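Local structure of estrogen receptor (Crassostrea gigas, 4N1Y) at residues Phe120-Ala125 with Arg199-Arg204. The protein probably regulates transcription as a constitutively active nuclear receptor of the steroid hormone receptor family. Residues are numbered along the deposited sequence; the frame is centred on the assembly and turned at random.
Sequences FEQVAA and RQAGER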
ATOM      1  N   PHE B 120      -4.712  -5.530  13.206  1.00 43.12           N
ATOM      2  CA  PHE B 120      -3.521  -5.931  13.953  1.00 44.36           C
ATOM      3  C   PHE B 120      -2.877  -7.207  13.424  1.00 43.41           C
ATOM      4  O   PHE B 120      -1.662  -7.394  13.553  1.00 45.43           O
ATOM      5  CB  PHE B 120      -3.845  -6.087  15.431  1.00 42.34           C
ATOM      6  CG  PHE B 120      -4.141  -4.795  16.101  1.00 48.95           C
ATOM      7  CD1 PHE B 120      -3.681  -3.609  15.555  1.00 51.59           C
ATOM      8  CD2 PHE B 120      -4.889  -4.752  17.264  1.00 54.80           C
ATOM      9  CE1 PHE B 120      -3.962  -2.402  16.159  1.00 54.30           C
ATOM     10  CE2 PHE B 120      -5.170  -3.552  17.877  1.00 51.19           C
ATOM     11  CZ  PHE B 120      -4.708  -2.374  17.325  1.00 57.30           C
ATOM     12  N   GLU B 121      -3.674  -8.060  12.784  1.00 35.34           N
ATOM     13  CA  GLU B 121      -3.121  -9.275  12.202  1.00 35.01           C
ATOM     14  C   GLU B 121      -2.175  -8.968  11.056  1.00 34.94           C
ATOM     15  O   GLU B 121      -1.176  -9.647  10.871  1.00 45.22           O
ATOM     16  CB  GLU B 121      -4.237 -10.181  11.707  1.00 45.58           C
ATOM     17  CG  GLU B 121      -4.637 -11.261  12.679  1.00 61.99           C
ATOM     18  CD  GLU B 121      -5.684 -12.174  12.088  1.00 80.69           C
ATOM     19  OE1 GLU B 121      -5.613 -12.455  10.871  1.00 85.37           O
ATOM     20  OE2 GLU B 121      -6.542 -12.665  12.847  1.00 89.18           O
ATOM     21  N   GLN B 122      -2.484  -7.925  10.303  1.00 37.00           N
ATOM     22  CA  GLN B 122      -1.618  -7.474   9.239  1.00 38.00           C
ATOM     23  C   GLN B 122      -0.337  -6.829   9.806  1.00 43.05           C
ATOM     24  O   GLN B 122       0.780  -7.100   9.348  1.00 41.37           O
ATOM     25  CB  GLN B 122      -2.385  -6.515   8.338  1.00 40.92           C
ATOM     26  CG  GLN B 122      -1.709  -6.224   7.017  1.00 47.60           C
ATOM     27  CD  GLN B 122      -2.633  -5.522   6.053  1.00 61.03           C
ATOM     28  OE1 GLN B 122      -3.548  -4.804   6.463  1.00 67.98           O
ATOM     29  NE2 GLN B 122      -2.427  -5.754   4.763  1.00 61.88           N
ATOM     30  N   VAL B 123      -0.511  -5.969  10.800  1.00 40.18           N
ATOM     31  CA  VAL B 123       0.621  -5.335  11.463  1.00 36.54           C
ATOM     32  C   VAL B 123       1.556  -6.324  12.113  1.00 35.40           C
ATOM     33  O   VAL B 123       2.763  -6.268  11.908  1.00 38.48           O
ATOM     34  CB  VAL B 123       0.165  -4.339  12.541  1.00 40.78           C
ATOM     35  CG1 VAL B 123       1.375  -3.777  13.263  1.00 35.66           C
ATOM     36  CG2 VAL B 123      -0.648  -3.219  11.915  1.00 44.03           C
ATOM     37  N   ALA B 124       0.984  -7.221  12.916  1.00 47.04           N
ATOM     38  CA  ALA B 124       1.741  -8.276  13.584  1.00 41.42           C
ATOM     39  C   ALA B 124       2.562  -9.120  12.590  1.00 40.43           C
ATOM     40  O   ALA B 124       3.721  -9.456  12.861  1.00 35.35           O
ATOM     41  CB  ALA B 124       0.805  -9.155  14.365  1.00 37.82           C
ATOM     42  N   ALA B 125       1.962  -9.446  11.441  1.00 35.39           N
ATOM     43  CA  ALA B 125       2.658 -10.191  10.394  1.00 31.49           C
ATOM     44  C   ALA B 125       3.805  -9.366   9.820  1.00 36.93           C
ATOM     45  O   ALA B 125       4.893  -9.883   9.574  1.00 40.74           O
ATOM     46  CB  ALA B 125       1.691 -10.589   9.278  1.00 33.11           C
ATOM     47  N   ARG B 199       0.440   0.395   4.509  1.00 32.28           N
ATOM     48  CA  ARG B 199      -0.492   1.310   3.862  1.00 43.02           C
ATOM     49  C   ARG B 199      -1.930   0.781   3.942  1.00 49.99           C
ATOM     50  O   ARG B 199      -2.862   1.512   4.277  1.00 52.48           O
ATOM     51  CB  ARG B 199      -0.080   1.521   2.405  1.00 41.69           C
ATOM     52  CG  ARG B 199      -1.058   2.326   1.569  1.00 37.24           C
ATOM     53  CD  ARG B 199      -1.048   3.798   1.965  1.00 36.41           C
ATOM     54  NE  ARG B 199       0.256   4.450   1.794  1.00 45.28           N
ATOM     55  CZ  ARG B 199       0.630   5.142   0.715  1.00 51.63           C
ATOM     56  NH1 ARG B 199      -0.185   5.248  -0.331  1.00 51.05           N
ATOM     57  NH2 ARG B 199       1.834   5.710   0.666  1.00 47.51           N
ATOM     58  N   GLN B 200      -2.103  -0.500   3.640  1.00 48.89           N
ATOM     59  CA  GLN B 200      -3.409  -1.132   3.721  1.00 40.94           C
ATOM     60  C   GLN B 200      -3.905  -1.111   5.175  1.00 41.64           C
ATOM     61  O   GLN B 200      -5.061  -0.773   5.455  1.00 31.98           O
ATOM     62  CB  GLN B 200      -3.348  -2.551   3.167  1.00 26.46           C
ATOM     63  CG  GLN B 200      -4.693  -3.231   3.115  1.00 40.90           C
ATOM     64  CD  GLN B 200      -4.650  -4.529   2.348  1.00 50.99           C
ATOM     65  OE1 GLN B 200      -3.613  -5.183   2.261  1.00 54.33           O
ATOM     66  NE2 GLN B 200      -5.781  -4.907   1.773  1.00 52.73           N
ATOM     67  N   ALA B 201      -3.021  -1.452   6.102  1.00 37.85           N
ATOM     68  CA  ALA B 201      -3.389  -1.411   7.507  1.00 41.55           C
ATOM     69  C   ALA B 201      -3.758   0.010   7.949  1.00 35.31           C
ATOM     70  O   ALA B 201      -4.690   0.202   8.730  1.00 36.58           O
ATOM     71  CB  ALA B 201      -2.259  -1.953   8.368  1.00 27.65           C
ATOM     72  N   GLY B 202      -3.037   1.000   7.441  1.00 29.35           N
ATOM     73  CA  GLY B 202      -3.277   2.382   7.820  1.00 29.07           C
ATOM     74  C   GLY B 202      -4.667   2.822   7.432  1.00 38.29           C
ATOM     75  O   GLY B 202      -5.401   3.423   8.227  1.00 42.15           O
ATOM     76  N   GLU B 203      -5.030   2.497   6.198  1.00 35.80           N
ATOM     77  CA  GLU B 203      -6.314   2.880   5.627  1.00 37.80           C
ATOM     78  C   GLU B 203      -7.459   2.319   6.448  1.00 48.03           C
ATOM     79  O   GLU B 203      -8.432   3.022   6.781  1.00 54.08           O
ATOM     80  CB  GLU B 203      -6.389   2.387   4.187  1.00 45.62           C
ATOM     81  CG  GLU B 203      -7.644   2.715   3.419  1.00 50.96           C
ATOM     82  CD  GLU B 203      -7.596   4.102   2.827  1.00 62.02           C
ATOM     83  OE1 GLU B 203      -6.583   4.803   3.026  1.00 68.49           O
ATOM     84  OE2 GLU B 203      -8.556   4.479   2.128  1.00 69.60           O
ATOM     85  N   ARG B 204      -7.341   1.038   6.770  1.00 43.28           N
ATOM     86  CA  ARG B 204      -8.340   0.388   7.591  1.00 36.59           C
ATOM     87  C   ARG B 204      -8.327   0.981   8.986  1.00 44.51           C
ATOM     88  O   ARG B 204      -9.379   1.150   9.608  1.00 52.46           O
ATOM     89  CB  ARG B 204      -8.089  -1.104   7.626  1.00 36.22           C
ATOM     90  CG  ARG B 204      -8.322  -1.735   6.280  1.00 44.55           C
ATOM     91  CD  ARG B 204      -7.884  -3.169   6.260  1.00 42.59           C
ATOM     92  NE  ARG B 204      -8.321  -3.814   5.036  1.00 48.86           N
ATOM     93  CZ  ARG B 204      -7.895  -5.003   4.637  1.00 53.30           C
ATOM     94  NH1 ARG B 204      -7.012  -5.667   5.375  1.00 56.37           N
ATOM     95  NH2 ARG B 204      -8.347  -5.525   3.507  1.00 52.72           N
TER
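Gln122 reaches from helix 117-132 across to Gln200 and Ala201 on helix 187-215. Its CB starts toward the second helix, and because CG stands anti to the backbone N (chi1 -166°) and the chain then runs extended, the amide is carried right up to the opposing backbone. There CD sits 3.9 Å from Gln200 OE1. The amide oxygen OE1 lies against Ala201, 3.7 Å from its CB; it also faces Ala201 N, but at too poor an angle to bond. On the other branch, NE2 gives a hydrogen bond of 2.8 Å to Gln200 OE1. That acceptor lies in the Gln122 amide plane, whereas NE2 approaches from above the Gln200 carbonyl plane, the two amides being turned 55° apart. Gln200 CG in turn lies over one face of the Arg204 guanidinium, whose NE pairs with Glu203 of the second subunit in a salt bridge between chains; Val153 of that subunit packs on Gln122. Beside the polar pair, Val123 CG2 meets Ala201 CB at 4.1 Å, with Leu83 of helix 67-89 touching both residues. Replacing Gln122 by an alanine would probably leave Gln200 OE1 without this donor and open a gap beside Ala201. The two segments run roughly antiparallel (152°), their axes 9.4 Å apart at closest approach: helix-on-helix packing at the dimer interface of the mainly helical ligand-binding fold of nuclear receptors.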